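Local structure of Lmo2445 protein (Listeria monocytogenes EGD-e, 5HZL) at residues F136-F141 and G159-D164; S184-I189 and H198-Q203; L218-P223 and L277-G282. The protein is of unknown function but, as a secreted internalin-like leucine-rich-repeat protein that binds calcium ions, may engage partners outside the bacterium. One frame throughout, in Å; residues are numbered along the deposited sequence.

Overall arrangement
From the N terminus the three contacts follow one another in series; none nests within or crosses another. Interaction 1 comes first and joins the loops of two successive leucine-rich-repeat coils, closing a loop of 17 intervening residues that includes strand 149-151. Interaction 2 closes a shorter loop of eight residues at the end of the repeat array, where strand 197-199 gives way to strand 203-212. Its centre lies about 11 Å from that of interaction 1, and both contribute to one calcium site. Interaction 3 closes the longest loop, with 53 residues between its segments, and packs together two sheets of the C-terminal domain. Pro223 and Phe221 there touch Tyr160 of interaction 1.

Interaction 1: F136-F141 and G159-D164. With CA (calcium ion), chain D.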
ATOM      1  N   PHE A 136      -6.792  -5.202  -1.557  1.00 44.10           N
ATOM      2  CA  PHE A 136      -6.054  -6.257  -2.282  1.00 46.20           C
ATOM      3  C   PHE A 136      -5.190  -5.782  -3.456  1.00 46.31           C
ATOM      4  O   PHE A 136      -4.503  -6.602  -4.075  1.00 48.92           O
ATOM      5  CB  PHE A 136      -7.002  -7.367  -2.738  1.00 47.88           C
ATOM      6  CG  PHE A 136      -7.673  -8.080  -1.599  1.00 48.09           C
ATOM      7  CD1 PHE A 136      -6.956  -8.981  -0.819  1.00 48.48           C
ATOM      8  CD2 PHE A 136      -9.014  -7.870  -1.315  1.00 48.30           C
ATOM      9  CE1 PHE A 136      -7.562  -9.646   0.236  1.00 49.38           C
ATOM     10  CE2 PHE A 136      -9.628  -8.536  -0.263  1.00 48.94           C
ATOM     11  CZ  PHE A 136      -8.904  -9.422   0.516  1.00 49.12           C
ATOM     12  N   ASN A 137      -5.195  -4.479  -3.745  1.00 44.71           N
ATOM     13  CA  ASN A 137      -4.402  -3.919  -4.844  1.00 44.27           C
ATOM     14  C   ASN A 137      -2.944  -3.647  -4.471  1.00 44.05           C
ATOM     15  O   ASN A 137      -2.523  -2.500  -4.340  1.00 43.91           O
ATOM     16  CB  ASN A 137      -5.054  -2.633  -5.341  1.00 43.71           C
ATOM     17  CG  ASN A 137      -6.439  -2.855  -5.876  1.00 42.69           C
ATOM     18  OD1 ASN A 137      -6.701  -3.829  -6.560  1.00 43.52           O
ATOM     19  ND2 ASN A 137      -7.325  -1.937  -5.589  1.00 42.68           N
ATOM     20  N   ILE A 138      -2.178  -4.720  -4.320  1.00 45.26           N
ATOM     21  CA  ILE A 138      -0.765  -4.624  -3.980  1.00 45.13           C
ATOM     22  C   ILE A 138       0.001  -4.119  -5.213  1.00 45.28           C
ATOM     23  O   ILE A 138      -0.081  -4.744  -6.266  1.00 44.65           O
ATOM     24  CB  ILE A 138      -0.179  -6.012  -3.636  1.00 46.92           C
ATOM     25  CG1 ILE A 138      -1.073  -6.798  -2.659  1.00 46.84           C
ATOM     26  CG2 ILE A 138       1.260  -5.884  -3.142  1.00 47.59           C
ATOM     27  CD1 ILE A 138      -1.318  -6.127  -1.336  1.00 46.89           C
ATOM     28  N   PRO A 139       0.729  -2.982  -5.101  1.00 45.41           N
ATOM     29  CA  PRO A 139       1.471  -2.506  -6.259  1.00 45.07           C
ATOM     30  C   PRO A 139       2.818  -3.219  -6.446  1.00 46.33           C
ATOM     31  O   PRO A 139       3.476  -3.558  -5.469  1.00 44.61           O
ATOM     32  CB  PRO A 139       1.681  -1.021  -5.945  1.00 44.30           C
ATOM     33  CG  PRO A 139       1.728  -0.942  -4.467  1.00 43.53           C
ATOM     34  CD  PRO A 139       0.796  -2.015  -3.979  1.00 44.50           C
ATOM     35  N   LYS A 140       3.205  -3.430  -7.706  1.00 49.43           N
ATOM     36  CA  LYS A 140       4.474  -4.073  -8.084  1.00 51.73           C
ATOM     37  C   LYS A 140       5.575  -3.074  -8.481  1.00 49.87           C
ATOM     38  O   LYS A 140       6.739  -3.449  -8.597  1.00 50.68           O
ATOM     39  CB  LYS A 140       4.246  -5.066  -9.232  1.00 55.40           C
ATOM     40  CG  LYS A 140       3.396  -6.276  -8.864  1.00 58.06           C
ATOM     41  CD  LYS A 140       3.063  -7.157 -10.081  1.00 63.79           C
ATOM     42  CE  LYS A 140       4.252  -7.845 -10.765  1.00 66.00           C
ATOM     43  NZ  LYS A 140       4.954  -8.801  -9.854  1.00 67.23           N
ATOM     44  N   PHE A 141       5.199  -1.820  -8.697  1.00 48.32           N
ATOM     45  CA  PHE A 141       6.135  -0.750  -9.078  1.00 48.19           C
ATOM     46  C   PHE A 141       6.861  -0.991 -10.414  1.00 50.51           C
ATOM     47  O   PHE A 141       8.068  -0.745 -10.525  1.00 54.45           O
ATOM     48  CB  PHE A 141       7.131  -0.464  -7.943  1.00 46.52           C
ATOM     49  CG  PHE A 141       6.469  -0.195  -6.634  1.00 45.39           C
ATOM     50  CD1 PHE A 141       5.951   1.065  -6.347  1.00 44.78           C
ATOM     51  CD2 PHE A 141       6.343  -1.200  -5.688  1.00 45.39           C
ATOM     52  CE1 PHE A 141       5.323   1.320  -5.140  1.00 43.93           C
ATOM     53  CE2 PHE A 141       5.719  -0.955  -4.476  1.00 44.68           C
ATOM     54  CZ  PHE A 141       5.208   0.309  -4.200  1.00 44.54           C
ATOM     55  N   GLY A 159      -4.347  -9.500   2.001  1.00 41.40           N
ATOM     56  CA  GLY A 159      -4.286 -10.785   1.339  1.00 41.89           C
ATOM     57  C   GLY A 159      -2.915 -11.391   1.233  1.00 41.93           C
ATOM     58  O   GLY A 159      -2.021 -11.092   2.021  1.00 41.46           O
ATOM     59  N   TYR A 160      -2.778 -12.255   0.239  1.00 42.52           N
ATOM     60  CA  TYR A 160      -1.554 -12.963  -0.031  1.00 44.42           C
ATOM     61  C   TYR A 160      -0.652 -12.233  -1.027  1.00 45.33           C
ATOM     62  O   TYR A 160      -1.140 -11.655  -1.986  1.00 45.29           O
ATOM     63  CB  TYR A 160      -1.920 -14.347  -0.618  1.00 45.63           C
ATOM     64  CG  TYR A 160      -0.734 -15.226  -0.969  1.00 45.78           C
ATOM     65  CD1 TYR A 160      -0.180 -16.094  -0.029  1.00 46.02           C
ATOM     66  CD2 TYR A 160      -0.170 -15.189  -2.235  1.00 46.33           C
ATOM     67  CE1 TYR A 160       0.909 -16.892  -0.338  1.00 46.73           C
ATOM     68  CE2 TYR A 160       0.917 -15.985  -2.557  1.00 47.53           C
ATOM     69  CZ  TYR A 160       1.452 -16.831  -1.606  1.00 47.39           C
ATOM     70  OH  TYR A 160       2.522 -17.611  -1.940  1.00 48.09           O
ATOM     71  N   ILE A 161       0.658 -12.267  -0.782  1.00 47.72           N
ATOM     72  CA  ILE A 161       1.641 -11.699  -1.712  1.00 49.85           C
ATOM     73  C   ILE A 161       2.734 -12.732  -1.949  1.00 50.60           C
ATOM     74  O   ILE A 161       3.152 -13.437  -1.029  1.00 49.81           O
ATOM     75  CB  ILE A 161       2.224 -10.341  -1.301  1.00 51.31           C
ATOM     76  CG1 ILE A 161       3.024 -10.403  -0.006  1.00 52.09           C
ATOM     77  CG2 ILE A 161       1.096  -9.331  -1.165  1.00 52.65           C
ATOM     78  CD1 ILE A 161       3.632  -9.057   0.319  1.00 51.92           C
ATOM     79  N   ALA A 162       3.182 -12.800  -3.196  1.00 51.83           N
ATOM     80  CA  ALA A 162       4.182 -13.760  -3.612  1.00 54.15           C
ATOM     81  C   ALA A 162       5.538 -13.587  -2.934  1.00 56.34           C
ATOM     82  O   ALA A 162       5.915 -12.488  -2.539  1.00 56.66           O
ATOM     83  CB  ALA A 162       4.332 -13.715  -5.125  1.00 53.85           C
ATOM     84  N   GLU A 163       6.249 -14.703  -2.789  1.00 60.32           N
ATOM     85  CA  GLU A 163       7.577 -14.709  -2.202  1.00 62.60           C
ATOM     86  C   GLU A 163       8.528 -13.862  -3.044  1.00 62.13           C
ATOM     87  O   GLU A 163       9.376 -13.175  -2.495  1.00 60.22           O
ATOM     88  CB  GLU A 163       8.143 -16.148  -2.051  1.00 65.18           C
ATOM     89  CG  GLU A 163       7.404 -17.045  -1.050  1.00 66.87           C
ATOM     90  CD  GLU A 163       8.064 -18.421  -0.809  1.00 71.94           C
ATOM     91  OE1 GLU A 163       7.613 -19.153   0.107  1.00 71.92           O
ATOM     92  OE2 GLU A 163       9.042 -18.795  -1.504  1.00 75.85           O
ATOM     93  N   ASP A 164       8.342 -13.892  -4.364  1.00 64.92           N
ATOM     94  CA  ASP A 164       9.218 -13.169  -5.318  1.00 69.26           C
ATOM     95  C   ASP A 164       8.888 -11.707  -5.737  1.00 68.63           C
ATOM     96  O   ASP A 164       9.593 -11.151  -6.595  1.00 69.19           O
ATOM     97  CB  ASP A 164       9.514 -14.054  -6.567  1.00 72.72           C
ATOM     98  CG  ASP A 164       8.260 -14.468  -7.355  1.00 75.11           C
ATOM     99  OD1 ASP A 164       7.148 -13.982  -7.074  1.00 76.98           O
ATOM    100  OD2 ASP A 164       8.400 -15.299  -8.279  1.00 79.48           O
TER
HETATM  101 CA    CA D 403       9.293 -20.490   1.483  1.00 79.75          CA
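Phe136 sets the edge of its ring against the backbone of Gly159, whose CA lies close to the ring plane, 3.6 Å from Phe136 CE1. With CG beside the backbone N and anti to the carbonyl carbon (chi1 -62°), the CD1-CE1 edge of the ring is brought up to the backbone of the later loop. Here the glycine offers only backbone to the ring edge, and the two segments make their nearest CA-to-CA approach, 6.1 Å between Phe136 and Gly159. Two residues further along each segment the chains are wider apart, and side chains bridge the difference. Ile138 and Ile161 meet at roughly a right angle, with a single methyl of Ile161 doing the touching: Ile161 CG2 lies 3.7 Å from Ile138 CG1, while CG2 and CD1 of Ile138 are also close to it. A chi1 of 64° in Ile161 places this methyl anti to the carbonyl carbon and turns it to the earlier loop. The equivalence of Phe136 with Gly159 and Ile138 with Ile161 reflects an offset of 23 residues, the same as that between the starts of strands 126-128 and 149-151, so the contact stacks one coil of the leucine-rich repeat on the next. Side chains and backbone, without any direct hydrogen bond between the segments, hold the two loops together. Asn137, at the centre of an inverse gamma turn, reaches back with ND2 to Thr114 O, whereas Gly159 pairs through its backbone with Ile183 of the following coil. Pro139 O accepts a hydrogen bond from Trp166 NE1. Further along, the extended chain of Glu163 places Glu163 OE1 2.5 Å from a calcium ion that also binds Glu187 OE2, so the ion links the later loop to the start of helix 187-191.

Interaction 2: S184-I189 and H198-Q203. With CA (calcium ion), chain D.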
ATOM      1  N   SER A 184       0.803 -13.303   4.367  1.00 43.56           N
ATOM      2  CA  SER A 184       1.951 -13.913   3.765  1.00 45.36           C
ATOM      3  C   SER A 184       3.123 -12.952   3.872  1.00 45.65           C
ATOM      4  O   SER A 184       2.925 -11.762   4.123  1.00 44.83           O
ATOM      5  CB  SER A 184       1.571 -14.144   2.306  1.00 46.43           C
ATOM      6  OG  SER A 184       2.649 -14.588   1.514  1.00 49.63           O
ATOM      7  N   ILE A 185       4.331 -13.471   3.670  1.00 45.98           N
ATOM      8  CA  ILE A 185       5.534 -12.674   3.739  1.00 46.75           C
ATOM      9  C   ILE A 185       6.256 -12.629   2.385  1.00 49.12           C
ATOM     10  O   ILE A 185       6.363 -13.663   1.708  1.00 50.91           O
ATOM     11  CB  ILE A 185       6.526 -13.272   4.773  1.00 47.74           C
ATOM     12  CG1 ILE A 185       5.878 -13.364   6.159  1.00 47.65           C
ATOM     13  CG2 ILE A 185       7.826 -12.456   4.858  1.00 47.65           C
ATOM     14  CD1 ILE A 185       6.791 -13.927   7.239  1.00 48.47           C
ATOM     15  N   PRO A 186       6.745 -11.433   1.977  1.00 50.01           N
ATOM     16  CA  PRO A 186       7.552 -11.344   0.758  1.00 52.23           C
ATOM     17  C   PRO A 186       8.959 -11.832   1.149  1.00 54.61           C
ATOM     18  O   PRO A 186       9.849 -11.035   1.422  1.00 54.51           O
ATOM     19  CB  PRO A 186       7.528  -9.856   0.423  1.00 50.61           C
ATOM     20  CG  PRO A 186       7.306  -9.178   1.721  1.00 49.12           C
ATOM     21  CD  PRO A 186       6.490 -10.104   2.562  1.00 48.68           C
ATOM     22  N   GLU A 187       9.132 -13.149   1.187  1.00 57.62           N
ATOM     23  CA  GLU A 187      10.398 -13.754   1.606  1.00 60.38           C
ATOM     24  C   GLU A 187      11.666 -13.368   0.871  1.00 60.04           C
ATOM     25  O   GLU A 187      12.641 -12.983   1.507  1.00 60.07           O
ATOM     26  CB  GLU A 187      10.306 -15.281   1.614  1.00 64.06           C
ATOM     27  CG  GLU A 187       9.387 -15.825   2.684  1.00 65.66           C
ATOM     28  CD  GLU A 187       9.486 -17.326   2.824  1.00 69.09           C
ATOM     29  OE1 GLU A 187       9.211 -17.812   3.939  1.00 70.14           O
ATOM     30  OE2 GLU A 187       9.862 -18.020   1.841  1.00 71.86           O
ATOM     31  N   ASP A 188      11.658 -13.486  -0.453  1.00 59.43           N
ATOM     32  CA  ASP A 188      12.858 -13.188  -1.238  1.00 60.12           C
ATOM     33  C   ASP A 188      13.552 -11.881  -0.875  1.00 59.46           C
ATOM     34  O   ASP A 188      14.748 -11.887  -0.562  1.00 60.74           O
ATOM     35  CB  ASP A 188      12.575 -13.190  -2.748  1.00 60.76           C
ATOM     36  CG  ASP A 188      12.213 -14.565  -3.295  1.00 61.14           C
ATOM     37  OD1 ASP A 188      11.862 -15.482  -2.530  1.00 61.01           O
ATOM     38  OD2 ASP A 188      12.286 -14.713  -4.531  1.00 62.52           O
ATOM     39  N   ILE A 189      12.797 -10.783  -0.893  1.00 57.41           N
ATOM     40  CA  ILE A 189      13.356  -9.463  -0.609  1.00 57.02           C
ATOM     41  C   ILE A 189      13.928  -9.350   0.812  1.00 57.43           C
ATOM     42  O   ILE A 189      14.996  -8.753   0.983  1.00 57.38           O
ATOM     43  CB  ILE A 189      12.356  -8.322  -0.941  1.00 56.28           C
ATOM     44  CG1 ILE A 189      13.063  -6.963  -1.033  1.00 56.34           C
ATOM     45  CG2 ILE A 189      11.184  -8.299   0.028  1.00 55.68           C
ATOM     46  CD1 ILE A 189      14.112  -6.884  -2.129  1.00 57.92           C
ATOM     47  N   HIS A 198      13.991  -2.262   7.333  1.00 57.69           N
ATOM     48  CA  HIS A 198      12.814  -3.052   6.992  1.00 57.23           C
ATOM     49  C   HIS A 198      11.896  -3.248   8.202  1.00 54.41           C
ATOM     50  O   HIS A 198      12.339  -3.300   9.351  1.00 55.00           O
ATOM     51  CB  HIS A 198      13.231  -4.425   6.437  1.00 60.88           C
ATOM     52  CG  HIS A 198      13.962  -5.277   7.431  1.00 66.06           C
ATOM     53  ND1 HIS A 198      15.330  -5.200   7.620  1.00 69.06           N
ATOM     54  CD2 HIS A 198      13.512  -6.207   8.307  1.00 67.52           C
ATOM     55  CE1 HIS A 198      15.690  -6.050   8.564  1.00 70.12           C
ATOM     56  NE2 HIS A 198      14.606  -6.671   8.998  1.00 70.79           N
ATOM     57  N   SER A 199      10.614  -3.386   7.929  1.00 50.60           N
ATOM     58  CA  SER A 199       9.649  -3.583   8.976  1.00 47.98           C
ATOM     59  C   SER A 199       8.469  -4.361   8.438  1.00 44.87           C
ATOM     60  O   SER A 199       7.980  -4.072   7.346  1.00 44.31           O
ATOM     61  CB  SER A 199       9.194  -2.234   9.509  1.00 48.24           C
ATOM     62  OG  SER A 199       8.262  -2.427  10.555  1.00 50.04           O
ATOM     63  N   PHE A 200       8.015  -5.351   9.197  1.00 43.60           N
ATOM     64  CA  PHE A 200       6.878  -6.144   8.773  1.00 42.86           C
ATOM     65  C   PHE A 200       5.953  -6.436   9.952  1.00 42.15           C
ATOM     66  O   PHE A 200       5.025  -7.214   9.834  1.00 43.65           O
ATOM     67  CB  PHE A 200       7.377  -7.425   8.117  1.00 43.62           C
ATOM     68  CG  PHE A 200       6.334  -8.119   7.319  1.00 44.85           C
ATOM     69  CD1 PHE A 200       6.004  -7.639   6.055  1.00 46.33           C
ATOM     70  CD2 PHE A 200       5.668  -9.232   7.806  1.00 45.41           C
ATOM     71  CE1 PHE A 200       5.026  -8.254   5.289  1.00 46.35           C
ATOM     72  CE2 PHE A 200       4.686  -9.848   7.049  1.00 45.65           C
ATOM     73  CZ  PHE A 200       4.370  -9.363   5.790  1.00 46.08           C
ATOM     74  N   ALA A 201       6.171  -5.756  11.072  1.00 41.45           N
ATOM     75  CA  ALA A 201       5.386  -5.981  12.286  1.00 41.09           C
ATOM     76  C   ALA A 201       3.879  -5.748  12.172  1.00 39.97           C
ATOM     77  O   ALA A 201       3.416  -5.087  11.278  1.00 40.07           O
ATOM     78  CB  ALA A 201       5.952  -5.120  13.407  1.00 41.85           C
ATOM     79  N   ASN A 202       3.129  -6.348  13.086  1.00 40.40           N
ATOM     80  CA  ASN A 202       1.683  -6.193  13.179  1.00 39.91           C
ATOM     81  C   ASN A 202       0.856  -6.383  11.908  1.00 38.07           C
ATOM     82  O   ASN A 202       0.354  -5.428  11.350  1.00 38.36           O
ATOM     83  CB  ASN A 202       1.395  -4.808  13.806  1.00 40.76           C
ATOM     84  CG  ASN A 202      -0.086  -4.558  14.109  1.00 41.20           C
ATOM     85  OD1 ASN A 202      -0.632  -3.507  13.749  1.00 41.89           O
ATOM     86  ND2 ASN A 202      -0.739  -5.508  14.751  1.00 41.54           N
ATOM     87  N   GLN A 203       0.726  -7.615  11.445  1.00 37.66           N
ATOM     88  CA  GLN A 203      -0.123  -7.908  10.284  1.00 37.05           C
ATOM     89  C   GLN A 203      -1.386  -8.477  10.900  1.00 37.55           C
ATOM     90  O   GLN A 203      -1.308  -9.408  11.701  1.00 40.32           O
ATOM     91  CB  GLN A 203       0.519  -8.903   9.342  1.00 36.75           C
ATOM     92  CG  GLN A 203       1.842  -8.432   8.767  1.00 36.74           C
ATOM     93  CD  GLN A 203       1.735  -7.185   7.899  1.00 36.34           C
ATOM     94  OE1 GLN A 203       0.709  -6.921   7.241  1.00 33.78           O
ATOM     95  NE2 GLN A 203       2.826  -6.420   7.868  1.00 37.16           N
TER
HETATM   96 CA    CA D 403       9.293 -20.490   1.483  1.00 79.75          CA
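Phe200 points into the turn at Ser184, Ile185 and Pro186 just as the chain leaves strand 197-199. Its CG stands anti to the backbone N (chi1 -164°), which sends the ring toward the 184-186 turn. The tip of the ring lies edge-on to a carbonyl, with Phe200 CZ 3.3 Å from Ser184 O and that oxygen near the ring plane. To either side of CZ the contacts are apolar: Phe200 CE1 is 3.6 Å from Pro186 CD, and Phe200 CE2 is 3.8 Å from Ile185 CG1. After the turn through Ala201 and Asn202, Gln203 folds its amide back over one ring face, NE2 sitting 3.7 Å above the plane of Phe200 near the ring centre. The amide N-H is directed to Phe200 O, 3.1 Å from Gln203 NE2 and nearly straight at 169°, though the donor stands well above the carbonyl plane. Leu177 O takes a further bond from NE2, and OE1 accepts one from Leu182 N, which together fix the amide's rotation. Phe224 of helix 223-227 touches both Phe200 and Ile185. The ring thus fills the core at the last parallel strand of a leucine-rich-repeat array, where the C-terminal domain takes over.

Interaction 3: L218-P223 and L277-G282; sequences LKVFVP and LEISLG
The backbones of Leu218-Val222 and Leu277-Ile279 run in the same general direction without hydrogen bonds between them, 9.7 Å separating the CA atoms of both Leu218 and Leu277 and of Val222 and Ile279. That spacing belongs to sheets packed face to face, and side chains fill it. At one end two leucines slide past each other in opposite directions, Leu218 CD2 coming 3.8 Å from Leu277 CD1. Leu218 has CG anti to the backbone N (chi1 -168°), and its CD2 and the CD1 of Leu277 are the methyls that meet. Next along, Val220 and Ile279 reach out tip to tip, with Val220 CG2 and Ile279 CD1 4.0 Å apart. The extended end of Ile279 (chi2 176°) carries CD1 far enough to approach a second valine as well, Val222 CG2 lying 4.5 Å from that same Ile279 CD1. The small sheet of strands 219-221 and 262-264 lies against one face of the mixed sheet that contains strand 273-281, an arrangement consistent with the sandwich-like E-set relationship of the C-terminal domain. Every second residue faces the interface: Leu218, Val220 and Val222 from one layer, Leu277, Ile279 and Leu281 from the other. Phe294 of the adjoining strand 290-298 packs on Val220, Val222 and Ile279, and Tyr263 touches Ile279 from the small sheet. Leu281 continues the apolar row toward Phe224 and Ile225 of helix 223-227.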
ATOM      1  N   LEU A 218     -12.280 -26.693  11.918  1.00 66.71           N
ATOM      2  CA  LEU A 218     -11.842 -25.727  10.911  1.00 63.89           C
ATOM      3  C   LEU A 218     -10.382 -25.696  10.438  1.00 62.14           C
ATOM      4  O   LEU A 218      -9.462 -25.612  11.253  1.00 61.48           O
ATOM      5  CB  LEU A 218     -12.154 -24.342  11.486  1.00 62.28           C
ATOM      6  CG  LEU A 218     -12.083 -23.128  10.582  1.00 61.31           C
ATOM      7  CD1 LEU A 218     -13.226 -23.185   9.582  1.00 63.14           C
ATOM      8  CD2 LEU A 218     -12.165 -21.877  11.437  1.00 60.53           C
ATOM      9  N   LYS A 219     -10.201 -25.703   9.111  1.00 61.40           N
ATOM     10  CA  LYS A 219      -8.885 -25.649   8.469  1.00 59.91           C
ATOM     11  C   LYS A 219      -8.764 -24.336   7.715  1.00 57.89           C
ATOM     12  O   LYS A 219      -9.442 -24.130   6.713  1.00 58.81           O
ATOM     13  CB  LYS A 219      -8.691 -26.834   7.530  1.00 62.36           C
ATOM     14  CG  LYS A 219      -8.798 -28.134   8.293  1.00 66.77           C
ATOM     15  CD  LYS A 219      -8.421 -29.390   7.531  1.00 70.60           C
ATOM     16  CE  LYS A 219      -8.539 -30.560   8.510  1.00 74.16           C
ATOM     17  NZ  LYS A 219      -8.109 -31.886   7.999  1.00 78.25           N
ATOM     18  N   VAL A 220      -7.879 -23.465   8.193  1.00 55.40           N
ATOM     19  CA  VAL A 220      -7.663 -22.132   7.599  1.00 53.20           C
ATOM     20  C   VAL A 220      -6.330 -21.999   6.846  1.00 52.67           C
ATOM     21  O   VAL A 220      -5.363 -22.683   7.188  1.00 54.46           O
ATOM     22  CB  VAL A 220      -7.743 -21.054   8.698  1.00 51.37           C
ATOM     23  CG1 VAL A 220      -9.134 -21.054   9.313  1.00 51.79           C
ATOM     24  CG2 VAL A 220      -6.697 -21.277   9.792  1.00 51.13           C
ATOM     25  N   PHE A 221      -6.288 -21.103   5.848  1.00 51.16           N
ATOM     26  CA  PHE A 221      -5.091 -20.845   4.997  1.00 49.08           C
ATOM     27  C   PHE A 221      -4.323 -19.658   5.551  1.00 48.05           C
ATOM     28  O   PHE A 221      -4.767 -18.517   5.379  1.00 47.93           O
ATOM     29  CB  PHE A 221      -5.535 -20.587   3.546  1.00 48.24           C
ATOM     30  CG  PHE A 221      -4.418 -20.236   2.604  1.00 47.54           C
ATOM     31  CD1 PHE A 221      -3.511 -21.197   2.188  1.00 48.11           C
ATOM     32  CD2 PHE A 221      -4.302 -18.947   2.083  1.00 47.00           C
ATOM     33  CE1 PHE A 221      -2.490 -20.880   1.305  1.00 47.81           C
ATOM     34  CE2 PHE A 221      -3.283 -18.626   1.197  1.00 46.66           C
ATOM     35  CZ  PHE A 221      -2.377 -19.593   0.809  1.00 47.25           C
ATOM     36  N   VAL A 222      -3.183 -19.918   6.208  1.00 47.30           N
ATOM     37  CA  VAL A 222      -2.385 -18.854   6.823  1.00 46.00           C
ATOM     38  C   VAL A 222      -0.889 -19.066   6.581  1.00 45.33           C
ATOM     39  O   VAL A 222      -0.169 -19.552   7.468  1.00 45.14           O
ATOM     40  CB  VAL A 222      -2.640 -18.782   8.354  1.00 47.71           C
ATOM     41  CG1 VAL A 222      -2.085 -17.461   8.912  1.00 47.95           C
ATOM     42  CG2 VAL A 222      -4.128 -18.879   8.683  1.00 47.48           C
ATOM     43  N   PRO A 223      -0.401 -18.690   5.385  1.00 45.17           N
ATOM     44  CA  PRO A 223       1.012 -18.863   5.058  1.00 45.98           C
ATOM     45  C   PRO A 223       2.003 -18.214   6.010  1.00 46.71           C
ATOM     46  O   PRO A 223       3.098 -18.741   6.189  1.00 47.10           O
ATOM     47  CB  PRO A 223       1.127 -18.238   3.674  1.00 45.61           C
ATOM     48  CG  PRO A 223      -0.200 -18.454   3.080  1.00 46.17           C
ATOM     49  CD  PRO A 223      -1.169 -18.261   4.205  1.00 45.72           C
ATOM     50  N   LEU A 277     -12.997 -16.934  15.959  1.00 56.54           N
ATOM     51  CA  LEU A 277     -11.754 -17.614  16.292  1.00 56.19           C
ATOM     52  C   LEU A 277     -10.576 -16.741  15.947  1.00 55.25           C
ATOM     53  O   LEU A 277     -10.578 -16.063  14.934  1.00 54.96           O
ATOM     54  CB  LEU A 277     -11.699 -18.939  15.554  1.00 56.05           C
ATOM     55  CG  LEU A 277     -12.774 -19.902  16.067  1.00 57.79           C
ATOM     56  CD1 LEU A 277     -13.052 -21.008  15.073  1.00 59.75           C
ATOM     57  CD2 LEU A 277     -12.392 -20.459  17.425  1.00 58.82           C
ATOM     58  N   GLU A 278      -9.563 -16.766  16.794  1.00 56.17           N
ATOM     59  CA  GLU A 278      -8.393 -15.949  16.583  1.00 55.45           C
ATOM     60  C   GLU A 278      -7.098 -16.705  16.841  1.00 53.62           C
ATOM     61  O   GLU A 278      -6.990 -17.445  17.806  1.00 53.54           O
ATOM     62  CB  GLU A 278      -8.490 -14.715  17.482  1.00 58.26           C
ATOM     63  CG  GLU A 278      -7.274 -13.792  17.455  1.00 60.50           C
ATOM     64  CD  GLU A 278      -7.458 -12.528  18.283  1.00 63.42           C
ATOM     65  OE1 GLU A 278      -8.545 -11.908  18.227  1.00 64.52           O
ATOM     66  OE2 GLU A 278      -6.492 -12.136  18.975  1.00 66.47           O
ATOM     67  N   ILE A 279      -6.137 -16.508  15.945  1.00 51.15           N
ATOM     68  CA  ILE A 279      -4.814 -17.086  16.043  1.00 51.34           C
ATOM     69  C   ILE A 279      -3.945 -15.873  16.336  1.00 50.52           C
ATOM     70  O   ILE A 279      -3.820 -14.998  15.502  1.00 47.84           O
ATOM     71  CB  ILE A 279      -4.361 -17.753  14.736  1.00 51.27           C
ATOM     72  CG1 ILE A 279      -5.321 -18.882  14.364  1.00 53.23           C
ATOM     73  CG2 ILE A 279      -2.952 -18.309  14.893  1.00 51.80           C
ATOM     74  CD1 ILE A 279      -5.021 -19.557  13.036  1.00 53.68           C
ATOM     75  N   SER A 280      -3.372 -15.825  17.531  1.00 52.91           N
ATOM     76  CA  SER A 280      -2.521 -14.733  17.977  1.00 53.17           C
ATOM     77  C   SER A 280      -1.078 -15.219  17.991  1.00 55.36           C
ATOM     78  O   SER A 280      -0.759 -16.168  18.692  1.00 58.52           O
ATOM     79  CB  SER A 280      -2.965 -14.311  19.372  1.00 54.69           C
ATOM     80  OG  SER A 280      -2.089 -13.360  19.939  1.00 57.26           O
ATOM     81  N   LEU A 281      -0.219 -14.559  17.222  1.00 56.33           N
ATOM     82  CA  LEU A 281       1.207 -14.895  17.103  1.00 58.70           C
ATOM     83  C   LEU A 281       2.019 -13.817  17.803  1.00 60.72           C
ATOM     84  O   LEU A 281       1.578 -12.678  17.867  1.00 61.10           O
ATOM     85  CB  LEU A 281       1.574 -14.908  15.630  1.00 58.34           C
ATOM     86  CG  LEU A 281       0.601 -15.730  14.777  1.00 58.83           C
ATOM     87  CD1 LEU A 281       0.874 -15.544  13.295  1.00 58.93           C
ATOM     88  CD2 LEU A 281       0.641 -17.196  15.167  1.00 60.38           C
ATOM     89  N   GLY A 282       3.201 -14.150  18.312  1.00 74.25           N
ATOM     90  CA  GLY A 282       4.039 -13.159  19.022  1.00 76.59           C
ATOM     91  C   GLY A 282       5.437 -13.666  19.271  1.00 81.06           C
ATOM     92  O   GLY A 282       5.619 -14.874  19.413  1.00 85.93           O
TER